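Local atomic coordinates of pyridoxal kinase (Lactobacillus plantarum, PDB entry 3H74), a protein that probably phosphorylates the 5'-hydroxyl of pyridoxal with ATP as phosphate donor, yielding the cofactor pyridoxal 5'-phosphate. Residues A[5-10]-A[93-98]; A[13-18]-A[47-52]; A[22-27]-A[34-39]; A[30-35]-A[75-80]; A[101-106]-A[223-228]. All coordinates share one frame; numbering follows the deposited sequence.

From the N terminus, strand 4-13 opens the widest of the early loops, which contact 1 closes against helix 86-98. Inside it lie contacts 2, 3 and 4. Contact 2 ties the bend after strand 4-13 to the loop 47-52, and inside the loop that contact 2 closes, contact 3 seats helix 19-29 on strand 32-42. Contact 4 takes Val34 and Ala35 over from contact 3 and reaches strand 77-80, crossing contact 2 along the chain. Contact 5 opens only after contact 1 has closed and brings helix 213-226 back from far along the sequence to strand 103-106. Contacts 1, 3, 4 and 5 all involve one mixed sheet, whereas contact 2 lies beyond it.

Contact 1 (A[5-10]-A[93-98]); sequences TMLVAE and TTYLEQ
Leu7 meets Tyr95 and Leu96 where strand 4-13, inside the central sheet of a ribokinase-like alpha/beta fold, is covered by helix 86-98. Ahead of it on the strand, Thr5 OG1 is hydrogen-bonded to OD2 of Asp33 on the adjoining strand, and the selenomethionine Met6 turns to the opposite face of the sheet.

Leu7 then carries the whole strand side of the contact. With CG anti to the backbone N (chi1 170°), its branch extends from the sheet toward the helix, and of its two methyls CD2 alone does the touching. That methyl stands near the plane of the Tyr95 ring, at its edge, 4.5 Å from CE2 of Tyr95. The ring is thus met on its border and not over a face, and it also stacks with Phe65. Leu96 comes to the same methyl by another route: its CB does not point at the strand, but the far end of the side chain bends nearer and offers CD2. Past Leu7, Val8 again faces away, onto helix 19-29.

No hydrogen bond spans the two segments, so strand and helix meet here through a buried, rather loose apolar contact in which one leucine methyl serves two helix residues. The methyl of Leu96 is shared as well, for it also packs on Leu101; toward the strand, CD2 of Leu96 lies 4.2 Å from CD2 of Leu7.

Contact 2 (A[13-18]-A[47-52]); sequences SAVGGI and SGYGTP
Two loops at one end of the central sheet meet where Val15 and Gly16, in the bend between strand 4-13 and helix 19-29, receive the ring of Tyr49 from the loop 47-52. A place near the substrate pocket, as for the corresponding loop of related pyridoxal kinases, is possible.

The contact is made at the hydroxyl end of Tyr49. CG1 of Val15 lies 3.6 Å from the OH of Tyr49 and 3.7 Å from its CZ, the valine approaching the ring at a slant. That methyl is the branch set anti to the backbone N (chi1 166°). Gly16 closes in beside it, with its CA 3.7 Å from OH of Tyr49. At the phi of 142° found in Gly16 a beta-carbon would strike the carbonyl O of Val15, a conformation that only glycine takes up easily. Replacing Tyr49 with an alanine would probably leave CG1 of Val15 without its aromatic neighbour and open a gap between the two loops.

Tyr49 also packs edge-to-face with His45, and Gly48 O accepts a hydrogen bond from Arg258. The bend at 13-18 is held by backbone bonds from Val15 to Ser43 and His45 and from Gly16 to Gly260; it lies between strand 4-13 and helix 19-29, while the Tyr49 loop runs from strand 32-42 to strand 54-55.

Contact 3 (A[22-27]-A[34-39]); sequences SALPVL and VAALPT
Leu24 straddles Val34 and Ala36, one methyl for each, in the beta-alpha-beta unit built from strand 4-13, helix 19-29 and strand 32-42. Its CD2 comes to 3.8 Å from CG1 of Val34, while its CD1 lies 3.7 Å from CB of Ala36. One turn on, CB of Leu27 packs 3.7 Å from CG2 of Val34, so the two branches of the valine are divided between the two leucines.

With chi1 at 178°, Val34 turns CG1 to Leu24 and CG2 to Leu27. Leu24 pays more: its chi1 of -110° sits away from the staggered positions, a twist that carries its end over the strand although its CB does not point there. Were Leu24 an alanine, both methyls would be gone, and Val34 CG1 would probably lose its partner on the helix and Ala36 CB part of its cover, opening a gap between helix and strand.

Helix and strand run antiparallel, 179° between their directions, with their axes 9.5 Å apart at closest. Pro25 follows Leu24 and has no N-H to offer the preceding turn, which kinks the helix there, while Leu24 O takes a hydrogen bond from Thr28 OG1. Further out, Ala36 and Pro38 also touch Leu20. Strand 4-13 runs beside strand 32-42 in the sheet, and the helix also packs on it: Leu27 CD1 rests 3.5 Å from CG2 of Val8.

Contact 4 (A[30-35]-A[75-80]); sequences MQYDVA and FDQALI
With CG of Tyr32 anti to its carbonyl carbon (chi1 -67°) and the chain of Gln77 bent at chi2 (100°), the phenol and the terminal amide come together on one face of the central alpha/beta sheet. Strands 32-42 and 77-80 are not neighbours in it: strand 4-13 runs between them, and side chains on both of its faces bridge the gap. The end of Gln77 comes to the Tyr32 ring beside CE1, its amide plane turned 86° from the ring. Gln77 CD lies 3.9 Å from CE1 of Tyr32.

On the other face of the sheet Ala35 meets Phe75. The methyl CB of Ala35 approaches the Phe75 ring obliquely, nearest CE1 of Phe75 at 3.4 Å, with CZ of Phe75 at 4.0 Å. This is a close fit for two apolar carbons. Trp68 and Tyr95 lie against other parts of the phenylalanine.

Asp33 and Asp76 add charge nearby without meeting, their OD2 atoms 6.9 Å apart; Asp76 OD2 takes the N-H of Thr5 on the strand between. At the start of the segment Gln31, with its positive phi, closes the preceding helix as the C-prime residue of a Schellman motif and hands the chain over to strand 32-42. Beyond the two segments, Arg227 makes a cation-pi contact with the Tyr32 ring, and the phenol is held at its far end by a hydrogen bond between OH of Tyr32 and the carbonyl O of Gly223.

Contact 5 (A[101-106]-A[223-228]); sequences LSLLVV and GLLGRG
Leu103 and Leu225 cross at about a right angle where strand 103-106 of the central sheet meets the C-terminal end of helix 213-226. Leu103 has CG anti to its backbone N (chi1 178°), which extends the branch from the strand toward the helix. Its CD2 rests 3.8 Å from CB of Leu225, and CD1 of Leu103 is 4.1 Å from the same carbon, so the leucine fork brackets the root of its partner and not its tip.

The end of Leu225 is turned along the strand instead: with its CG anti to the carbonyl carbon (chi1 -67°), its CD1 lies 4.3 Å from CG2 of Val105. Leu103 CD2 also presses on the backbone, 3.6 Å from N of Gly226. The helix finishes just beyond: Gly228, at positive phi, is the C-prime residue of a Schellman motif, its N bonded to Leu225 O.

Around this patch, Gln77 and Leu79 flank Leu103 and Val105 respectively on the neighbouring strand, and Arg227 is drawn the other way by hydrogen bonds to Met30 O and Ser4 OG. The beginning of this helix carries the Gly-Thr-Gly-Asp sequence associated in ribokinase relatives with the anion hole. Apart from the Gly226 backbone N, the touching groups are methyls and a methylene, and no hydrogen bond crosses, which implies that shape and burial, without directional bonding, seat the helix end on the sheet here.

Contact 1 (A[5-10]-A[93-98])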
# COMPACT_ATOMS: atom_id res chain seq x y z
N THR A 5 3.01 16.12 -7.70
CA THR A 5 2.23 15.15 -8.44
C THR A 5 2.61 13.75 -7.98
O THR A 5 3.79 13.37 -7.99
CB THR A 5 2.49 15.30 -9.95
OG1 THR A 5 2.00 16.58 -10.38
CG2 THR A 5 1.80 14.21 -10.74
N MSE A 6 1.60 12.98 -7.57
CA MSE A 6 1.84 11.59 -7.21
C MSE A 6 1.03 10.65 -8.07
O MSE A 6 -0.19 10.78 -8.18
CB MSE A 6 1.55 11.32 -5.74
CG MSE A 6 1.85 9.87 -5.35
SE MSE A 6 1.38 9.45 -3.54
CE MSE A 6 2.81 10.43 -2.63
N LEU A 7 1.73 9.69 -8.65
CA LEU A 7 1.11 8.60 -9.35
C LEU A 7 0.65 7.57 -8.32
O LEU A 7 1.42 7.17 -7.45
CB LEU A 7 2.13 7.94 -10.29
CG LEU A 7 1.74 6.62 -10.96
CD1 LEU A 7 0.51 6.79 -11.86
CD2 LEU A 7 2.92 6.06 -11.74
N VAL A 8 -0.61 7.16 -8.43
CA VAL A 8 -1.13 6.06 -7.61
C VAL A 8 -1.66 5.01 -8.56
O VAL A 8 -2.64 5.28 -9.27
CB VAL A 8 -2.24 6.51 -6.63
CG1 VAL A 8 -2.67 5.33 -5.76
CG2 VAL A 8 -1.75 7.66 -5.77
N ALA A 9 -1.02 3.84 -8.58
CA ALA A 9 -1.45 2.76 -9.46
C ALA A 9 -1.90 1.59 -8.61
O ALA A 9 -1.08 0.97 -7.91
CB ALA A 9 -0.32 2.34 -10.39
N GLU A 10 -3.20 1.32 -8.64
CA GLU A 10 -3.80 0.19 -7.93
C GLU A 10 -5.19 -0.04 -8.48
O GLU A 10 -5.62 0.66 -9.39
CB GLU A 10 -3.80 0.41 -6.40
CG GLU A 10 -4.58 1.62 -5.94
CD GLU A 10 -4.15 2.09 -4.56
OE1 GLU A 10 -2.95 1.97 -4.22
OE2 GLU A 10 -4.99 2.61 -3.83
N THR A 93 7.32 -1.53 -13.58
CA THR A 93 8.72 -1.47 -13.17
C THR A 93 9.56 -0.62 -14.13
O THR A 93 10.30 0.27 -13.71
CB THR A 93 9.34 -2.89 -13.02
OG1 THR A 93 8.60 -3.63 -12.04
CG2 THR A 93 10.80 -2.81 -12.58
N THR A 94 9.42 -0.87 -15.43
CA THR A 94 10.23 -0.14 -16.40
C THR A 94 9.78 1.32 -16.55
O THR A 94 10.62 2.21 -16.73
CB THR A 94 10.28 -0.81 -17.78
OG1 THR A 94 9.00 -0.73 -18.38
CG2 THR A 94 10.73 -2.27 -17.66
N TYR A 95 8.48 1.57 -16.44
CA TYR A 95 7.98 2.94 -16.50
C TYR A 95 8.56 3.78 -15.36
O TYR A 95 9.02 4.90 -15.57
CB TYR A 95 6.45 3.02 -16.53
CG TYR A 95 6.01 4.46 -16.62
CD1 TYR A 95 6.18 5.17 -17.80
CD2 TYR A 95 5.50 5.13 -15.51
CE1 TYR A 95 5.82 6.49 -17.90
CE2 TYR A 95 5.13 6.46 -15.59
CZ TYR A 95 5.30 7.14 -16.79
OH TYR A 95 4.95 8.46 -16.87
N LEU A 96 8.53 3.22 -14.16
CA LEU A 96 9.06 3.93 -12.99
C LEU A 96 10.55 4.23 -13.15
O LEU A 96 11.02 5.31 -12.76
CB LEU A 96 8.81 3.12 -11.72
CG LEU A 96 7.35 2.92 -11.32
CD1 LEU A 96 7.25 1.89 -10.19
CD2 LEU A 96 6.65 4.23 -10.95
N GLU A 97 11.28 3.29 -13.73
CA GLU A 97 12.72 3.44 -14.00
C GLU A 97 13.01 4.59 -14.97
O GLU A 97 14.09 5.20 -14.89
CB GLU A 97 13.30 2.12 -14.51
CG GLU A 97 14.83 2.11 -14.73
CD GLU A 97 15.63 2.59 -13.53
OE1 GLU A 97 15.43 2.08 -12.40
OE2 GLU A 97 16.49 3.49 -13.71
N GLN A 98 12.07 4.89 -15.87
CA GLN A 98 12.20 6.03 -16.80
C GLN A 98 12.08 7.36 -16.08
O GLN A 98 12.51 8.39 -16.60
CB GLN A 98 11.12 6.00 -17.88
CG GLN A 98 11.16 4.87 -18.88
CD GLN A 98 9.93 4.88 -19.79
OE1 GLN A 98 9.57 3.86 -20.37
NE2 GLN A 98 9.27 6.03 -19.90

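Contact 2 (A[13-18]-A[47-52])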
# COMPACT_ATOMS: atom_id res chain seq x y z
N SER A 13 -12.30 -0.34 -7.69
CA SER A 13 -13.63 -0.94 -7.68
C SER A 13 -14.66 0.15 -7.50
O SER A 13 -14.54 1.00 -6.60
CB SER A 13 -13.79 -2.03 -6.61
OG SER A 13 -13.16 -1.69 -5.40
N ALA A 14 -15.67 0.17 -8.35
CA ALA A 14 -16.65 1.24 -8.31
C ALA A 14 -17.34 1.30 -6.96
O ALA A 14 -17.44 2.36 -6.34
CB ALA A 14 -17.66 1.09 -9.45
N VAL A 15 -17.80 0.13 -6.52
CA VAL A 15 -18.40 -0.04 -5.20
C VAL A 15 -17.41 -0.71 -4.27
O VAL A 15 -16.76 -1.70 -4.62
CB VAL A 15 -19.68 -0.89 -5.29
CG1 VAL A 15 -20.13 -1.38 -3.92
CG2 VAL A 15 -20.79 -0.10 -5.97
N GLY A 16 -17.28 -0.17 -3.06
CA GLY A 16 -16.56 -0.87 -2.01
C GLY A 16 -15.73 0.00 -1.09
O GLY A 16 -15.36 -0.45 -0.01
N GLY A 17 -15.41 1.22 -1.53
CA GLY A 17 -14.63 2.16 -0.71
C GLY A 17 -13.25 1.70 -0.26
O GLY A 17 -12.86 1.89 0.89
N ILE A 18 -12.51 1.09 -1.17
CA ILE A 18 -11.14 0.69 -0.88
C ILE A 18 -10.22 1.22 -1.98
O ILE A 18 -10.66 1.99 -2.84
CB ILE A 18 -11.00 -0.86 -0.69
CG1 ILE A 18 -11.33 -1.63 -1.98
CG2 ILE A 18 -11.88 -1.36 0.47
CD1 ILE A 18 -10.81 -3.07 -1.99
N SER A 47 -14.60 -9.02 -2.12
CA SER A 47 -14.91 -9.61 -0.82
C SER A 47 -16.36 -9.38 -0.39
O SER A 47 -16.66 -8.45 0.35
CB SER A 47 -13.92 -9.09 0.24
OG SER A 47 -12.57 -9.42 -0.10
N GLY A 48 -17.28 -10.23 -0.86
CA GLY A 48 -18.64 -10.25 -0.31
C GLY A 48 -19.79 -9.85 -1.21
O GLY A 48 -20.95 -9.87 -0.78
N TYR A 49 -19.50 -9.46 -2.45
CA TYR A 49 -20.54 -9.05 -3.38
C TYR A 49 -20.81 -10.11 -4.46
O TYR A 49 -21.58 -9.86 -5.38
CB TYR A 49 -20.16 -7.75 -4.10
CG TYR A 49 -19.93 -6.55 -3.22
CD1 TYR A 49 -20.99 -5.74 -2.82
CD2 TYR A 49 -18.64 -6.18 -2.83
CE1 TYR A 49 -20.78 -4.60 -2.04
CE2 TYR A 49 -18.42 -5.06 -2.07
CZ TYR A 49 -19.47 -4.28 -1.67
OH TYR A 49 -19.21 -3.15 -0.90
N GLY A 50 -20.17 -11.27 -4.33
CA GLY A 50 -20.16 -12.25 -5.42
C GLY A 50 -19.19 -11.81 -6.51
O GLY A 50 -18.54 -10.76 -6.41
N THR A 51 -19.10 -12.61 -7.56
CA THR A 51 -18.12 -12.43 -8.62
C THR A 51 -18.30 -11.08 -9.32
O THR A 51 -19.34 -10.83 -9.92
CB THR A 51 -18.26 -13.55 -9.66
OG1 THR A 51 -18.09 -14.81 -8.98
CG2 THR A 51 -17.21 -13.42 -10.74
N PRO A 52 -17.29 -10.19 -9.23
CA PRO A 52 -17.43 -8.91 -9.90
C PRO A 52 -17.19 -8.95 -11.40
O PRO A 52 -16.59 -9.89 -11.93
CB PRO A 52 -16.39 -8.02 -9.22
CG PRO A 52 -15.55 -8.88 -8.41
CD PRO A 52 -16.05 -10.29 -8.45

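Contact 3 (A[22-27]-A[34-39])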
# COMPACT_ATOMS: atom_id res chain seq x y z
N SER A 22 -10.34 5.21 -2.16
CA SER A 22 -9.96 5.83 -0.89
C SER A 22 -8.64 6.59 -1.00
O SER A 22 -8.47 7.62 -0.34
CB SER A 22 -9.94 4.82 0.25
OG SER A 22 -9.06 3.76 -0.03
N ALA A 23 -7.71 6.13 -1.84
CA ALA A 23 -6.46 6.84 -2.03
C ALA A 23 -6.67 8.22 -2.66
O ALA A 23 -6.00 9.17 -2.28
CB ALA A 23 -5.49 6.02 -2.86
N LEU A 24 -7.60 8.32 -3.60
CA LEU A 24 -7.85 9.60 -4.26
C LEU A 24 -8.26 10.70 -3.29
O LEU A 24 -7.62 11.76 -3.27
CB LEU A 24 -8.88 9.46 -5.40
CG LEU A 24 -8.33 9.61 -6.82
CD1 LEU A 24 -9.39 9.19 -7.82
CD2 LEU A 24 -7.87 11.05 -7.09
N PRO A 25 -9.32 10.50 -2.50
CA PRO A 25 -9.68 11.52 -1.51
C PRO A 25 -8.55 11.83 -0.52
O PRO A 25 -8.28 13.01 -0.25
CB PRO A 25 -10.90 10.91 -0.79
CG PRO A 25 -11.50 10.00 -1.83
CD PRO A 25 -10.31 9.40 -2.51
N VAL A 26 -7.88 10.81 0.00
CA VAL A 26 -6.84 11.02 1.00
C VAL A 26 -5.68 11.86 0.45
O VAL A 26 -5.28 12.86 1.05
CB VAL A 26 -6.36 9.67 1.56
CG1 VAL A 26 -5.08 9.83 2.38
CG2 VAL A 26 -7.46 9.03 2.42
N LEU A 27 -5.16 11.47 -0.71
CA LEU A 27 -4.00 12.15 -1.25
C LEU A 27 -4.35 13.52 -1.83
O LEU A 27 -3.55 14.45 -1.75
CB LEU A 27 -3.27 11.25 -2.25
CG LEU A 27 -2.54 10.09 -1.54
CD1 LEU A 27 -2.26 8.96 -2.52
CD2 LEU A 27 -1.26 10.56 -0.86
N VAL A 34 -3.11 14.07 -8.03
CA VAL A 34 -3.06 12.62 -8.09
C VAL A 34 -3.26 12.14 -9.53
O VAL A 34 -4.25 12.51 -10.19
CB VAL A 34 -4.13 11.98 -7.17
CG1 VAL A 34 -4.11 10.47 -7.28
CG2 VAL A 34 -3.91 12.40 -5.73
N ALA A 35 -2.32 11.35 -10.04
CA ALA A 35 -2.53 10.62 -11.28
C ALA A 35 -3.09 9.26 -10.84
O ALA A 35 -2.36 8.43 -10.30
CB ALA A 35 -1.23 10.47 -12.06
N ALA A 36 -4.39 9.08 -11.03
CA ALA A 36 -5.11 7.93 -10.48
C ALA A 36 -5.23 6.85 -11.55
O ALA A 36 -6.11 6.93 -12.42
CB ALA A 36 -6.49 8.36 -9.97
N LEU A 37 -4.34 5.87 -11.49
CA LEU A 37 -4.22 4.87 -12.55
C LEU A 37 -4.74 3.50 -12.12
O LEU A 37 -4.07 2.78 -11.37
CB LEU A 37 -2.76 4.75 -12.98
CG LEU A 37 -2.50 3.75 -14.10
CD1 LEU A 37 -3.22 4.17 -15.36
CD2 LEU A 37 -1.01 3.60 -14.37
N PRO A 38 -5.94 3.10 -12.59
CA PRO A 38 -6.39 1.75 -12.28
C PRO A 38 -5.51 0.68 -12.92
O PRO A 38 -5.19 0.76 -14.10
CB PRO A 38 -7.80 1.70 -12.91
CG PRO A 38 -8.23 3.16 -12.99
CD PRO A 38 -6.95 3.86 -13.35
N THR A 39 -5.12 -0.31 -12.12
CA THR A 39 -4.42 -1.49 -12.64
C THR A 39 -5.43 -2.57 -13.03
O THR A 39 -5.10 -3.49 -13.77
CB THR A 39 -3.45 -2.04 -11.59
OG1 THR A 39 -4.17 -2.21 -10.37
CG2 THR A 39 -2.29 -1.08 -11.35

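Contact 4 (A[30-35]-A[75-80])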
# COMPACT_ATOMS: atom_id res chain seq x y z
N MSE A 30 -4.32 15.78 1.01
CA MSE A 30 -2.93 16.03 1.38
C MSE A 30 -2.19 16.87 0.33
O MSE A 30 -1.00 16.93 0.38
CB MSE A 30 -2.19 14.69 1.63
CG MSE A 30 -2.82 13.85 2.82
SE MSE A 30 -1.95 12.12 3.31
CE MSE A 30 -0.40 13.40 3.27
N GLN A 31 -2.91 17.45 -0.60
CA GLN A 31 -2.37 18.49 -1.49
C GLN A 31 -1.51 17.87 -2.63
O GLN A 31 -0.65 18.48 -3.16
CB GLN A 31 -1.62 19.57 -0.69
CG GLN A 31 -2.31 20.02 0.64
CD GLN A 31 -1.44 21.04 1.39
OE1 GLN A 31 -1.24 21.94 0.86
NE2 GLN A 31 -0.73 20.67 2.42
N TYR A 32 -1.84 16.70 -3.08
CA TYR A 32 -1.28 16.12 -4.27
C TYR A 32 -2.16 16.27 -5.49
O TYR A 32 -3.33 16.16 -5.39
CB TYR A 32 -0.99 14.60 -4.05
CG TYR A 32 0.11 14.34 -3.03
CD1 TYR A 32 1.44 14.30 -3.43
CD2 TYR A 32 -0.18 14.19 -1.70
CE1 TYR A 32 2.43 14.10 -2.51
CE2 TYR A 32 0.81 14.00 -0.79
CZ TYR A 32 2.12 13.95 -1.22
OH TYR A 32 3.16 13.75 -0.37
N ASP A 33 -1.54 16.52 -6.63
CA ASP A 33 -2.14 16.30 -7.95
C ASP A 33 -2.01 14.80 -8.19
O ASP A 33 -0.92 14.32 -8.49
CB ASP A 33 -1.38 17.12 -9.02
CG ASP A 33 -1.56 16.59 -10.47
OD1 ASP A 33 -2.70 16.28 -10.87
OD2 ASP A 33 -0.56 16.53 -11.22
N VAL A 34 -3.11 14.07 -8.03
CA VAL A 34 -3.06 12.62 -8.09
C VAL A 34 -3.26 12.14 -9.53
O VAL A 34 -4.25 12.51 -10.19
CB VAL A 34 -4.13 11.98 -7.17
CG1 VAL A 34 -4.11 10.47 -7.28
CG2 VAL A 34 -3.91 12.40 -5.73
N ALA A 35 -2.32 11.35 -10.04
CA ALA A 35 -2.53 10.62 -11.28
C ALA A 35 -3.09 9.26 -10.84
O ALA A 35 -2.36 8.43 -10.30
CB ALA A 35 -1.23 10.47 -12.06
N PHE A 75 6.44 12.80 -12.93
CA PHE A 75 5.83 12.59 -11.63
C PHE A 75 6.86 12.80 -10.54
O PHE A 75 8.02 12.48 -10.72
CB PHE A 75 5.23 11.18 -11.55
CG PHE A 75 4.13 10.95 -12.54
CD1 PHE A 75 2.86 11.44 -12.29
CD2 PHE A 75 4.38 10.28 -13.73
CE1 PHE A 75 1.84 11.26 -13.21
CE2 PHE A 75 3.35 10.10 -14.66
CZ PHE A 75 2.08 10.59 -14.39
N ASP A 76 6.43 13.37 -9.42
CA ASP A 76 7.34 13.56 -8.30
C ASP A 76 7.44 12.30 -7.44
O ASP A 76 8.53 11.87 -7.05
CB ASP A 76 6.89 14.75 -7.45
CG ASP A 76 6.88 16.04 -8.25
OD1 ASP A 76 7.97 16.45 -8.71
OD2 ASP A 76 5.79 16.63 -8.41
N GLN A 77 6.29 11.69 -7.18
CA GLN A 77 6.20 10.54 -6.31
C GLN A 77 5.31 9.47 -6.94
O GLN A 77 4.51 9.77 -7.83
CB GLN A 77 5.59 10.93 -4.97
CG GLN A 77 6.39 11.93 -4.15
CD GLN A 77 5.88 13.36 -4.25
OE1 GLN A 77 4.84 13.64 -4.86
NE2 GLN A 77 6.60 14.27 -3.62
N ALA A 78 5.44 8.23 -6.46
CA ALA A 78 4.56 7.15 -6.88
C ALA A 78 4.27 6.21 -5.74
O ALA A 78 5.15 5.93 -4.91
CB ALA A 78 5.17 6.38 -8.04
N LEU A 79 3.02 5.75 -5.71
CA LEU A 79 2.56 4.71 -4.81
C LEU A 79 1.97 3.61 -5.66
O LEU A 79 1.08 3.86 -6.48
CB LEU A 79 1.50 5.25 -3.85
CG LEU A 79 0.67 4.24 -3.05
CD1 LEU A 79 1.55 3.41 -2.12
CD2 LEU A 79 -0.41 4.95 -2.27
N ILE A 80 2.46 2.39 -5.48
CA ILE A 80 1.94 1.24 -6.22
C ILE A 80 1.29 0.29 -5.23
O ILE A 80 1.95 -0.16 -4.28
CB ILE A 80 3.04 0.47 -7.01
CG1 ILE A 80 3.98 1.43 -7.77
CG2 ILE A 80 2.42 -0.59 -7.90
CD1 ILE A 80 3.31 2.33 -8.81

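Contact 5 (A[101-106]-A[223-228])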
# COMPACT_ATOMS: atom_id res chain seq x y z
N LEU A 101 11.90 9.80 -9.76
CA LEU A 101 11.03 9.98 -8.61
C LEU A 101 11.82 10.30 -7.35
O LEU A 101 12.86 9.70 -7.10
CB LEU A 101 10.18 8.73 -8.37
CG LEU A 101 9.23 8.29 -9.48
CD1 LEU A 101 8.73 6.89 -9.17
CD2 LEU A 101 8.06 9.25 -9.66
N SER A 102 11.30 11.23 -6.56
CA SER A 102 11.89 11.49 -5.26
C SER A 102 11.40 10.47 -4.23
O SER A 102 12.00 10.31 -3.17
CB SER A 102 11.61 12.92 -4.81
OG SER A 102 10.22 13.17 -4.69
N LEU A 103 10.30 9.78 -4.54
CA LEU A 103 9.69 8.82 -3.62
C LEU A 103 8.97 7.74 -4.40
O LEU A 103 8.15 8.04 -5.27
CB LEU A 103 8.69 9.52 -2.68
CG LEU A 103 7.96 8.59 -1.69
CD1 LEU A 103 8.89 8.05 -0.62
CD2 LEU A 103 6.78 9.30 -1.04
N LEU A 104 9.27 6.49 -4.06
CA LEU A 104 8.52 5.34 -4.56
C LEU A 104 8.13 4.47 -3.37
O LEU A 104 9.00 3.98 -2.66
CB LEU A 104 9.32 4.54 -5.58
CG LEU A 104 8.71 3.21 -6.06
CD1 LEU A 104 7.32 3.39 -6.66
CD2 LEU A 104 9.63 2.52 -7.06
N VAL A 105 6.83 4.29 -3.17
CA VAL A 105 6.31 3.40 -2.13
C VAL A 105 5.59 2.25 -2.84
O VAL A 105 4.76 2.49 -3.72
CB VAL A 105 5.35 4.15 -1.15
CG1 VAL A 105 4.76 3.21 -0.11
CG2 VAL A 105 6.08 5.33 -0.49
N VAL A 106 5.91 1.02 -2.47
CA VAL A 106 5.18 -0.13 -3.00
C VAL A 106 4.57 -0.94 -1.86
O VAL A 106 5.25 -1.32 -0.91
CB VAL A 106 6.09 -1.05 -3.85
CG1 VAL A 106 5.32 -2.25 -4.37
CG2 VAL A 106 6.68 -0.28 -5.01
N GLY A 223 1.77 9.73 1.40
CA GLY A 223 1.45 11.15 1.47
C GLY A 223 2.32 11.91 2.45
O GLY A 223 2.79 13.02 2.17
N LEU A 224 2.55 11.32 3.62
CA LEU A 224 3.39 11.97 4.63
C LEU A 224 4.86 12.00 4.22
O LEU A 224 5.54 13.03 4.37
CB LEU A 224 3.22 11.31 6.00
CG LEU A 224 1.84 11.49 6.65
CD1 LEU A 224 1.70 10.55 7.83
CD2 LEU A 224 1.62 12.94 7.08
N LEU A 225 5.35 10.89 3.68
CA LEU A 225 6.74 10.86 3.22
C LEU A 225 6.96 11.87 2.11
O LEU A 225 7.98 12.56 2.08
CB LEU A 225 7.14 9.47 2.76
CG LEU A 225 7.20 8.41 3.86
CD1 LEU A 225 7.47 7.06 3.23
CD2 LEU A 225 8.27 8.74 4.90
N GLY A 226 5.99 11.99 1.20
CA GLY A 226 6.11 12.93 0.08
C GLY A 226 6.10 14.37 0.51
O GLY A 226 6.51 15.25 -0.24
N ARG A 227 5.62 14.63 1.73
CA ARG A 227 5.59 15.99 2.27
C ARG A 227 6.78 16.26 3.19
O ARG A 227 6.86 17.31 3.83
CB ARG A 227 4.25 16.28 2.97
CG ARG A 227 3.03 16.33 2.02
CD ARG A 227 2.89 17.65 1.24
NE ARG A 227 1.93 17.54 0.14
CZ ARG A 227 2.27 17.27 -1.12
NH1 ARG A 227 3.55 17.11 -1.46
NH2 ARG A 227 1.33 17.17 -2.05
N GLY A 228 7.73 15.32 3.23
CA GLY A 228 9.02 15.55 3.86
C GLY A 228 9.18 15.04 5.27
O GLY A 228 10.22 15.25 5.90